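Side-chain contacts in aclacinomycin-N/aclacinomycin-A oxidase (Streptomyces galilaeus, PDB 2IPI), which oxidises the terminal sugar of aclacinomycins in two successive oxygen-dependent steps, using a bicovalently attached FAD and releasing hydrogen peroxide: residues A386-W391 with L438-E443; V180-V185 with W209-G214. One frame throughout, in Å; residues are numbered along the deposited sequence.

Interaction 1 of 2, residues A386-W391 with L438-E443; sequences ADSQVW and LAWIRE. With AKY (methyl (2S,4R)-2-ethyl-2,5,7-trihydroxy-6,11-dioxo-4-{[2,3,6-trideoxy-4-O-{2,6-dideoxy-4-O-[(2S,6S)-6-methyl-5-oxotetrahydro-2h -pyran-2-yl]-alpha-D-lyxo-hexopyranosyl}-3-(dimethylamino)-D-ribo-hexopyranosyl]oxy}-1,2,3,4,6,11-hexahydrotetracene-1-c arboxylate), chain E.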
ATOM      1  N   ALA A 386     -24.494   3.900  13.168  1.00 20.22           N
ATOM      2  CA  ALA A 386     -25.740   3.795  12.427  1.00 21.64           C
ATOM      3  C   ALA A 386     -26.008   2.399  11.887  1.00 21.16           C
ATOM      4  O   ALA A 386     -25.131   1.635  11.506  1.00 18.69           O
ATOM      5  CB  ALA A 386     -25.776   4.801  11.274  1.00 23.45           C
ATOM      6  N   ASP A 387     -27.308   2.085  11.847  1.00 21.30           N
ATOM      7  CA  ASP A 387     -27.817   0.918  11.153  1.00 22.15           C
ATOM      8  C   ASP A 387     -27.875   1.223   9.658  1.00 26.00           C
ATOM      9  O   ASP A 387     -28.916   1.219   8.998  1.00 26.04           O
ATOM     10  CB  ASP A 387     -29.187   0.517  11.689  1.00 24.30           C
ATOM     11  CG  ASP A 387     -29.794  -0.698  11.029  1.00 24.21           C
ATOM     12  OD1 ASP A 387     -29.072  -1.700  10.832  1.00 23.08           O
ATOM     13  OD2 ASP A 387     -30.998  -0.640  10.689  1.00 23.93           O
ATOM     14  N   SER A 388     -26.682   1.480   9.119  1.00 27.01           N
ATOM     15  CA  SER A 388     -26.449   1.599   7.694  1.00 26.10           C
ATOM     16  C   SER A 388     -26.961   0.359   6.992  1.00 27.89           C
ATOM     17  O   SER A 388     -27.381  -0.625   7.625  1.00 40.16           O
ATOM     18  CB  SER A 388     -24.943   1.766   7.443  1.00 24.64           C
ATOM     19  OG  SER A 388     -24.476   0.756   6.550  1.00 28.22           O
ATOM     20  N   GLN A 389     -26.946   0.293   5.656  1.00 26.16           N
ATOM     21  CA  GLN A 389     -27.289  -1.070   5.189  1.00 29.92           C
ATOM     22  C   GLN A 389     -26.040  -1.749   4.653  1.00 27.91           C
ATOM     23  O   GLN A 389     -26.105  -2.763   3.969  1.00 26.53           O
ATOM     24  CB  GLN A 389     -28.446  -1.053   4.195  1.00 32.47           C
ATOM     25  CG  GLN A 389     -29.309  -2.300   4.254  1.00 35.49           C
ATOM     26  CD  GLN A 389     -30.493  -2.184   5.205  1.00 37.67           C
ATOM     27  OE1 GLN A 389     -31.067  -1.107   5.376  1.00 38.32           O
ATOM     28  NE2 GLN A 389     -30.843  -3.296   5.840  1.00 36.81           N
ATOM     29  N   VAL A 390     -24.874  -1.180   4.989  1.00 25.57           N
ATOM     30  CA  VAL A 390     -23.614  -1.638   4.422  1.00 25.92           C
ATOM     31  C   VAL A 390     -22.503  -1.865   5.450  1.00 23.42           C
ATOM     32  O   VAL A 390     -22.476  -1.265   6.523  1.00 24.04           O
ATOM     33  CB  VAL A 390     -23.049  -0.635   3.391  1.00 27.02           C
ATOM     34  CG1 VAL A 390     -24.086   0.347   2.876  1.00 17.43           C
ATOM     35  CG2 VAL A 390     -21.879   0.125   4.010  1.00 24.23           C
ATOM     36  N   TRP A 391     -21.580  -2.741   5.072  1.00 24.32           N
ATOM     37  CA  TRP A 391     -20.413  -3.162   5.826  1.00 25.73           C
ATOM     38  C   TRP A 391     -19.257  -2.174   5.723  1.00 23.91           C
ATOM     39  O   TRP A 391     -18.338  -2.395   4.926  1.00 19.44           O
ATOM     40  CB  TRP A 391     -19.934  -4.529   5.318  1.00 28.91           C
ATOM     41  CG  TRP A 391     -19.782  -5.547   6.400  1.00 30.78           C
ATOM     42  CD1 TRP A 391     -18.626  -6.079   6.884  1.00 31.48           C
ATOM     43  CD2 TRP A 391     -20.852  -6.162   7.134  1.00 31.72           C
ATOM     44  NE1 TRP A 391     -18.911  -6.989   7.879  1.00 34.75           N
ATOM     45  CE2 TRP A 391     -20.271  -7.056   8.050  1.00 33.13           C
ATOM     46  CE3 TRP A 391     -22.240  -6.037   7.102  1.00 31.14           C
ATOM     47  CZ2 TRP A 391     -21.027  -7.827   8.932  1.00 29.69           C
ATOM     48  CZ3 TRP A 391     -22.988  -6.804   7.981  1.00 31.66           C
ATOM     49  CH2 TRP A 391     -22.380  -7.686   8.881  1.00 30.54           C
ATOM     50  N   LEU A 438     -21.501   2.477  -2.325  1.00 19.21           N
ATOM     51  CA  LEU A 438     -20.772   3.656  -2.782  1.00 17.36           C
ATOM     52  C   LEU A 438     -21.205   4.910  -2.027  1.00 15.25           C
ATOM     53  O   LEU A 438     -20.382   5.728  -1.613  1.00 16.59           O
ATOM     54  CB  LEU A 438     -20.962   3.863  -4.286  1.00 15.86           C
ATOM     55  CG  LEU A 438     -20.240   2.870  -5.203  1.00 16.01           C
ATOM     56  CD1 LEU A 438     -20.939   2.778  -6.550  1.00 19.90           C
ATOM     57  CD2 LEU A 438     -18.785   3.288  -5.369  1.00 13.19           C
ATOM     58  N   ALA A 439     -22.514   5.060  -1.833  1.00 15.57           N
ATOM     59  CA  ALA A 439     -22.996   6.242  -1.116  1.00 19.79           C
ATOM     60  C   ALA A 439     -22.384   6.347   0.274  1.00 20.69           C
ATOM     61  O   ALA A 439     -21.898   7.392   0.712  1.00 24.22           O
ATOM     62  CB  ALA A 439     -24.518   6.205  -1.023  1.00 24.99           C
ATOM     63  N   TRP A 440     -22.401   5.239   0.995  1.00 22.67           N
ATOM     64  CA  TRP A 440     -21.861   5.139   2.336  1.00 23.07           C
ATOM     65  C   TRP A 440     -20.421   5.614   2.435  1.00 20.52           C
ATOM     66  O   TRP A 440     -20.094   6.493   3.229  1.00 15.16           O
ATOM     67  CB  TRP A 440     -21.975   3.670   2.791  1.00 29.69           C
ATOM     68  CG  TRP A 440     -20.877   3.254   3.723  1.00 36.91           C
ATOM     69  CD1 TRP A 440     -19.736   2.558   3.436  1.00 38.82           C
ATOM     70  CD2 TRP A 440     -20.841   3.528   5.127  1.00 39.74           C
ATOM     71  NE1 TRP A 440     -19.001   2.388   4.577  1.00 39.30           N
ATOM     72  CE2 TRP A 440     -19.651   2.969   5.628  1.00 40.73           C
ATOM     73  CE3 TRP A 440     -21.707   4.195   5.998  1.00 41.05           C
ATOM     74  CZ2 TRP A 440     -19.296   3.054   6.972  1.00 42.63           C
ATOM     75  CZ3 TRP A 440     -21.348   4.278   7.328  1.00 42.62           C
ATOM     76  CH2 TRP A 440     -20.157   3.714   7.805  1.00 42.67           C
ATOM     77  N   ILE A 441     -19.525   5.012   1.637  1.00 17.13           N
ATOM     78  CA  ILE A 441     -18.110   5.332   1.805  1.00 17.42           C
ATOM     79  C   ILE A 441     -17.806   6.781   1.446  1.00 15.04           C
ATOM     80  O   ILE A 441     -16.927   7.425   2.018  1.00 13.68           O
ATOM     81  CB  ILE A 441     -17.179   4.430   0.961  1.00 19.58           C
ATOM     82  CG1 ILE A 441     -17.734   3.986  -0.386  1.00 20.94           C
ATOM     83  CG2 ILE A 441     -16.758   3.219   1.778  1.00 26.31           C
ATOM     84  CD1 ILE A 441     -17.672   5.041  -1.470  1.00 31.00           C
ATOM     85  N   ARG A 442     -18.552   7.301   0.461  1.00 10.74           N
ATOM     86  CA  ARG A 442     -18.226   8.672   0.067  1.00 18.16           C
ATOM     87  C   ARG A 442     -18.669   9.658   1.139  1.00 20.42           C
ATOM     88  O   ARG A 442     -17.952  10.611   1.434  1.00 17.60           O
ATOM     89  CB  ARG A 442     -18.877   9.004  -1.274  1.00 16.15           C
ATOM     90  CG  ARG A 442     -18.222   8.315  -2.453  1.00 16.49           C
ATOM     91  CD  ARG A 442     -19.270   8.062  -3.538  1.00 19.21           C
ATOM     92  NE  ARG A 442     -18.604   7.785  -4.806  1.00 20.69           N
ATOM     93  CZ  ARG A 442     -19.116   7.270  -5.899  1.00 20.44           C
ATOM     94  NH1 ARG A 442     -20.389   6.926  -5.947  1.00 21.87           N
ATOM     95  NH2 ARG A 442     -18.335   7.098  -6.961  1.00 14.40           N
ATOM     96  N   GLU A 443     -19.846   9.418   1.695  1.00 21.53           N
ATOM     97  CA  GLU A 443     -20.391  10.240   2.765  1.00 21.96           C
ATOM     98  C   GLU A 443     -19.500  10.330   3.991  1.00 17.52           C
ATOM     99  O   GLU A 443     -19.281  11.434   4.490  1.00 21.43           O
ATOM    100  CB  GLU A 443     -21.756   9.676   3.182  1.00 25.15           C
ATOM    101  CG  GLU A 443     -22.928  10.186   2.359  1.00 28.85           C
ATOM    102  CD  GLU A 443     -24.005   9.129   2.191  1.00 31.36           C
ATOM    103  OE1 GLU A 443     -24.874   9.280   1.296  1.00 23.71           O
ATOM    104  OE2 GLU A 443     -23.982   8.134   2.950  1.00 39.06           O
TER
HETATM  105  O15 AKY E 601      -2.790  -0.643   4.320  0.68 19.00           O
HETATM  106  C42 AKY E 601      -3.564  -1.613   4.225  0.68 18.15           C
HETATM  107  C40 AKY E 601      -3.523  -2.660   5.365  0.68 20.21           C
HETATM  108  C38 AKY E 601      -4.534  -3.729   5.271  0.68 21.14           C
HETATM  109  C39 AKY E 601      -4.785  -1.682   3.220  0.68 19.78           C
HETATM  110  C41 AKY E 601      -5.664  -0.792   2.734  0.68 28.90           C
HETATM  111  O14 AKY E 601      -5.320  -2.972   3.028  0.68 19.65           O
HETATM  112  C37 AKY E 601      -5.620  -3.614   4.260  0.68 19.03           C
HETATM  113  O13 AKY E 601      -6.211  -4.876   4.091  0.68 16.38           O
HETATM  114  C35 AKY E 601      -7.600  -4.882   3.941  0.68 17.83           C
HETATM  115  C34 AKY E 601      -8.330  -5.394   5.188  0.68 14.14           C
HETATM  116  C36 AKY E 601      -7.625  -5.101   6.396  0.68 10.85           C
HETATM  117  O11 AKY E 601      -8.695  -6.878   5.147  0.68 17.33           O
HETATM  118  C33 AKY E 601      -8.031  -5.584   2.665  0.68 18.12           C
HETATM  119  O12 AKY E 601      -7.404  -5.103   1.368  0.68 18.15           O
HETATM  120  C32 AKY E 601      -8.155  -6.969   2.793  0.68 20.68           C
HETATM  121  C31 AKY E 601      -9.121  -7.320   3.755  0.68 21.39           C
HETATM  122  O7  AKY E 601     -15.026  -8.920   5.935  0.68 30.98           O
HETATM  123  C7  AKY E 601     -15.574 -10.137   5.428  0.68 27.62           C
HETATM  124  C8  AKY E 601     -14.899 -11.288   6.066  0.68 29.31           C
HETATM  125  C9  AKY E 601     -15.490 -11.555   7.427  0.68 27.74           C
HETATM  126  O9  AKY E 601     -15.499 -10.340   8.093  0.68 23.87           O
HETATM  127  C13 AKY E 601     -14.693 -12.619   8.091  0.68 27.33           C
HETATM  128  C14 AKY E 601     -13.289 -12.024   8.215  0.68 19.43           C
HETATM  129  C20 AKY E 601     -17.033 -10.098   5.754  0.68 24.55           C
HETATM  130  C19 AKY E 601     -17.661 -10.955   6.662  0.68 24.05           C
HETATM  131  C10 AKY E 601     -16.850 -12.100   7.218  0.68 24.52           C
HETATM  132  C11 AKY E 601     -19.039 -10.888   6.865  0.68 20.26           C
HETATM  133  C18 AKY E 601     -19.816  -9.975   6.152  0.68 18.40           C
HETATM  134  C17 AKY E 601     -19.204  -9.113   5.233  0.68 17.54           C
HETATM  135  C6  AKY E 601     -17.827  -9.185   5.061  0.68 21.21           C
HETATM  136  O6  AKY E 601     -17.207  -8.372   4.179  0.68 14.26           O
HETATM  137  C12 AKY E 601     -21.218  -9.962   6.332  0.68 18.55           C
HETATM  138  O3  AKY E 601     -21.783 -10.714   7.155  0.68 26.45           O
HETATM  139  C15 AKY E 601     -22.003  -9.079   5.550  0.68 14.28           C
HETATM  140  C1  AKY E 601     -23.390  -9.114   5.674  0.68 13.08           C
HETATM  141  C2  AKY E 601     -24.216  -8.303   4.894  0.68 13.73           C
HETATM  142  C3  AKY E 601     -23.613  -7.437   3.983  0.68 14.57           C
HETATM  143  C16 AKY E 601     -21.390  -8.212   4.618  0.68 16.66           C
HETATM  144  C5  AKY E 601     -19.987  -8.226   4.458  0.68 16.19           C
HETATM  145  O5  AKY E 601     -19.361  -7.537   3.628  0.68 11.24           O
HETATM  146  C4  AKY E 601     -22.228  -7.391   3.847  0.68 17.91           C
HETATM  147  O4  AKY E 601     -21.712  -6.533   2.929  0.68 17.83           O
HETATM  148  O18 AKY E 601     -10.460  -6.866   3.500  0.68 29.94           O
HETATM  149  C45 AKY E 601     -14.242  -8.241   4.944  0.68 33.76           C
HETATM  150  C43 AKY E 601     -16.853 -13.198   6.158  0.68 26.00           C
HETATM  151  O16 AKY E 601     -16.870 -12.930   4.951  0.68 35.03           O
HETATM  152  O17 AKY E 601     -16.865 -14.513   6.520  0.68 25.78           O
HETATM  153  C44 AKY E 601     -18.052 -15.103   5.974  0.68 31.42           C
HETATM  154  O19 AKY E 601     -13.264  -9.058   4.349  0.68 34.50           O
HETATM  155  C47 AKY E 601     -12.510  -6.415   4.712  0.68 34.13           C
HETATM  156  N11 AKY E 601     -12.760  -5.272   3.815  0.68 32.00           N
HETATM  157  C52 AKY E 601     -12.441  -3.956   4.249  0.68 17.56           C
HETATM  158  C51 AKY E 601     -12.632  -5.482   2.412  0.68 38.26           C
HETATM  159  C46 AKY E 601     -13.598  -7.018   5.591  0.68 33.72           C
HETATM  160  C48 AKY E 601     -11.441  -7.455   4.374  0.68 33.41           C
HETATM  161  C49 AKY E 601     -12.070  -8.641   3.663  0.68 34.43           C
HETATM  162  C50 AKY E 601     -11.944  -8.794   2.142  0.68 32.63           C
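Val-390 lays its CG2 methyl on the indole of Trp-440, a CH-pi contact between the loop leading into strand 391-398 and helix 434-448, which packs against the same antiparallel sheet. From CB outward, the Trp-440 side chain meets Val-390 atom by atom. Trp-440 CB touches both methyls, lying 3.9 Å from Val-390 CG1. At CG and CD1 the contact tightens, and Val-390 CG2 comes within 3.3 Å of Trp-440 CD1. The methyl sits over one face of the five-membered ring, 19° from its normal. A chi2 of -99° turns the indole roughly square to the CA, CB, CG plane and brings that face round to the valine. Beyond, CD2 and NE1 are further from the methyl, and Trp-440 CE3 has Ser-388 CB at 4.3 Å as a looser neighbour. Ser-388 also shapes the loop: its OG accepts from Val-390 N in an ST turn, modelled rather short. Toward the sheet, Trp-440 also touches Ala-426 of strand 420-428. The next residue, Trp-391, points its CB away from the helix and lays one indole face over the quinone part of the bound aclacinomycin. Thr-427 and Tyr-469 hydrogen-bond that ligand, and Trp-391 CZ3 lies 3.3 Å from its C1.

Interaction 2 of 2, residues V180-V185 with W209-G214; sequences VEVVVV and WAHTGG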
ATOM      1  N   VAL A 180      16.333  -0.861 -10.000  1.00  7.83           N
ATOM      2  CA  VAL A 180      15.184  -1.442 -10.684  1.00  7.15           C
ATOM      3  C   VAL A 180      15.485  -1.688 -12.157  1.00 11.90           C
ATOM      4  O   VAL A 180      16.093  -0.840 -12.813  1.00 11.95           O
ATOM      5  CB  VAL A 180      13.960  -0.510 -10.497  1.00 11.73           C
ATOM      6  CG1 VAL A 180      14.221   0.826 -11.177  1.00 14.27           C
ATOM      7  CG2 VAL A 180      12.686  -1.145 -11.004  1.00 19.99           C
ATOM      8  N   GLU A 181      15.068  -2.850 -12.628  1.00  9.75           N
ATOM      9  CA  GLU A 181      15.094  -3.249 -14.030  1.00 12.48           C
ATOM     10  C   GLU A 181      13.708  -3.037 -14.619  1.00 12.04           C
ATOM     11  O   GLU A 181      12.737  -3.566 -14.083  1.00 11.66           O
ATOM     12  CB  GLU A 181      15.529  -4.710 -14.190  1.00 15.78           C
ATOM     13  CG  GLU A 181      17.008  -4.953 -14.095  1.00 18.71           C
ATOM     14  CD  GLU A 181      17.435  -6.223 -13.397  1.00 21.48           C
ATOM     15  OE1 GLU A 181      16.897  -7.332 -13.545  1.00 27.44           O
ATOM     16  OE2 GLU A 181      18.414  -6.076 -12.636  1.00 21.29           O
ATOM     17  N   VAL A 182      13.618  -2.247 -15.668  1.00 13.71           N
ATOM     18  CA  VAL A 182      12.370  -1.770 -16.251  1.00 13.50           C
ATOM     19  C   VAL A 182      12.324  -1.954 -17.762  1.00 16.27           C
ATOM     20  O   VAL A 182      13.367  -1.909 -18.430  1.00 15.74           O
ATOM     21  CB  VAL A 182      12.166  -0.267 -15.961  1.00 12.44           C
ATOM     22  CG1 VAL A 182      10.696   0.114 -16.088  1.00  9.71           C
ATOM     23  CG2 VAL A 182      12.681   0.095 -14.575  1.00 12.13           C
ATOM     24  N   VAL A 183      11.134  -2.159 -18.306  1.00 12.30           N
ATOM     25  CA  VAL A 183      10.976  -2.072 -19.760  1.00 11.97           C
ATOM     26  C   VAL A 183      10.237  -0.753 -20.042  1.00 15.17           C
ATOM     27  O   VAL A 183       9.105  -0.552 -19.599  1.00 11.72           O
ATOM     28  CB  VAL A 183      10.260  -3.272 -20.376  1.00 11.80           C
ATOM     29  CG1 VAL A 183       9.928  -3.049 -21.844  1.00 16.58           C
ATOM     30  CG2 VAL A 183      11.114  -4.538 -20.254  1.00 14.01           C
ATOM     31  N   VAL A 184      10.921   0.116 -20.765  1.00 12.32           N
ATOM     32  CA  VAL A 184      10.469   1.432 -21.197  1.00 14.57           C
ATOM     33  C   VAL A 184      10.365   1.522 -22.720  1.00 12.91           C
ATOM     34  O   VAL A 184      10.820   0.626 -23.433  1.00 12.14           O
ATOM     35  CB  VAL A 184      11.444   2.487 -20.669  1.00 15.06           C
ATOM     36  CG1 VAL A 184      11.424   2.517 -19.137  1.00 11.23           C
ATOM     37  CG2 VAL A 184      12.865   2.231 -21.143  1.00 11.25           C
ATOM     38  N   VAL A 185       9.717   2.569 -23.236  1.00 13.00           N
ATOM     39  CA  VAL A 185       9.538   2.725 -24.678  1.00 14.03           C
ATOM     40  C   VAL A 185      10.104   4.086 -25.105  1.00 14.52           C
ATOM     41  O   VAL A 185       9.865   5.097 -24.444  1.00 10.67           O
ATOM     42  CB  VAL A 185       8.076   2.591 -25.130  1.00 12.72           C
ATOM     43  CG1 VAL A 185       7.925   2.979 -26.600  1.00 11.70           C
ATOM     44  CG2 VAL A 185       7.559   1.175 -24.893  1.00 10.72           C
ATOM     45  N   TRP A 209      14.508   6.780  -8.698  1.00  8.93           N
ATOM     46  CA  TRP A 209      13.755   7.686  -7.860  1.00 12.29           C
ATOM     47  C   TRP A 209      12.258   7.583  -8.098  1.00 11.54           C
ATOM     48  O   TRP A 209      11.460   7.480  -7.167  1.00  9.04           O
ATOM     49  CB  TRP A 209      14.165   9.118  -8.198  1.00 13.71           C
ATOM     50  CG  TRP A 209      13.732  10.107  -7.171  1.00 15.47           C
ATOM     51  CD1 TRP A 209      12.517  10.633  -6.877  1.00 16.28           C
ATOM     52  CD2 TRP A 209      14.672  10.692  -6.257  1.00 21.91           C
ATOM     53  NE1 TRP A 209      12.608  11.522  -5.829  1.00 19.49           N
ATOM     54  CE2 TRP A 209      13.926  11.565  -5.450  1.00 23.52           C
ATOM     55  CE3 TRP A 209      16.050  10.564  -6.058  1.00 23.58           C
ATOM     56  CZ2 TRP A 209      14.583  12.273  -4.477  1.00 26.42           C
ATOM     57  CZ3 TRP A 209      16.649  11.310  -5.053  1.00 25.06           C
ATOM     58  CH2 TRP A 209      15.921  12.175  -4.245  1.00 26.40           C
ATOM     59  N   ALA A 210      11.871   7.603  -9.376  1.00 12.60           N
ATOM     60  CA  ALA A 210      10.466   7.523  -9.755  1.00 15.66           C
ATOM     61  C   ALA A 210       9.809   6.265  -9.198  1.00 15.61           C
ATOM     62  O   ALA A 210       8.606   6.216  -8.948  1.00 11.54           O
ATOM     63  CB  ALA A 210      10.331   7.574 -11.273  1.00 24.47           C
ATOM     64  N   HIS A 211      10.640   5.225  -8.998  1.00 13.89           N
ATOM     65  CA  HIS A 211      10.097   3.948  -8.579  1.00 12.27           C
ATOM     66  C   HIS A 211      10.024   3.838  -7.059  1.00 10.93           C
ATOM     67  O   HIS A 211       9.593   2.797  -6.580  1.00 13.17           O
ATOM     68  CB  HIS A 211      10.900   2.804  -9.220  1.00 10.93           C
ATOM     69  CG  HIS A 211      10.418   2.595 -10.649  1.00  8.02           C
ATOM     70  ND1 HIS A 211      10.913   3.324 -11.718  1.00  8.50           N
ATOM     71  CD2 HIS A 211       9.506   1.742 -11.154  1.00  6.84           C
ATOM     72  CE1 HIS A 211      10.308   2.929 -12.826  1.00  7.32           C
ATOM     73  NE2 HIS A 211       9.443   1.961 -12.521  1.00 11.93           N
ATOM     74  N   THR A 212      10.419   4.892  -6.342  1.00  8.93           N
ATOM     75  CA  THR A 212      10.357   4.813  -4.879  1.00 13.03           C
ATOM     76  C   THR A 212       9.091   5.475  -4.325  1.00 10.25           C
ATOM     77  O   THR A 212       9.099   6.048  -3.232  1.00 11.89           O
ATOM     78  CB  THR A 212      11.617   5.411  -4.230  1.00 13.34           C
ATOM     79  OG1 THR A 212      11.555   5.265  -2.800  1.00 36.88           O
ATOM     80  CG2 THR A 212      11.742   6.905  -4.459  1.00  4.66           C
ATOM     81  N   GLY A 213       7.980   5.382  -5.046  1.00 13.31           N
ATOM     82  CA  GLY A 213       6.692   5.735  -4.528  1.00 16.33           C
ATOM     83  C   GLY A 213       5.984   6.663  -5.507  1.00 14.65           C
ATOM     84  O   GLY A 213       5.290   7.480  -4.945  1.00 19.00           O
ATOM     85  N   GLY A 214       6.211   6.530  -6.794  1.00  8.91           N
ATOM     86  CA  GLY A 214       5.535   7.197  -7.884  1.00  1.80           C
ATOM     87  C   GLY A 214       4.281   6.455  -8.286  1.00  6.43           C
ATOM     88  O   GLY A 214       3.363   6.960  -8.947  1.00  5.13           O
TER
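His-211 presents its imidazole to two valines of strand 177-185, with ND1 and CE1 making the nearest approaches. Val-182 CG2 stands 4.1 Å from His-211 CE1, the two side chains meeting from opposite directions. Val-180 instead crosses the histidine at about a right angle, with CG1 4.2 Å from His-211 ND1, while its CG2 lies above one ring face near the rim. The touch is apolar and not especially close. What fixes the ring's rotation is a hydrogen bond from ND1 back to Leu-207 O, one turn earlier in helix 205-210; chi1 of -81° keeps CG beside the backbone N, where the ring can turn to that carbonyl. Strand 177-185 belongs to the antiparallel sheet of the PCMH-type FAD-binding domain, and Val-222 of the adjoining strand 221-227 also touches the histidine. Further along, the contact fades, and Val-184 packs on Val-194 of strand 191-197 instead. On the other face of the strand, Val-183 and Val-185 pack on helix 65-78, whereas the partly exposed Glu-181 makes a salt bridge to Arg-224 NH1 through OE1 and a hydrogen bond to Trp-226 NE1 through OE2.

The two contacts lie on opposite sides of the chain's centre, with their own centres 38 Å apart and nearest atoms about 22 Å apart, and they share no helix or strand. Both are buried and neither has a hydrogen bond across it. Interaction 2 belongs to the five-stranded sheet of the FAD-binding part, its histidine side chain about 6 Å from the bound FAD; interaction 1 lies beside the seven-stranded sheet, between a helix packed on it and the loop entering one of its strands, which also reaches the aclacinomycin. Their chemistry differs accordingly: one methyl pressed closely on an indole face in interaction 1, against an imidazole held by the helix that precedes it and met more loosely by two valines in interaction 2.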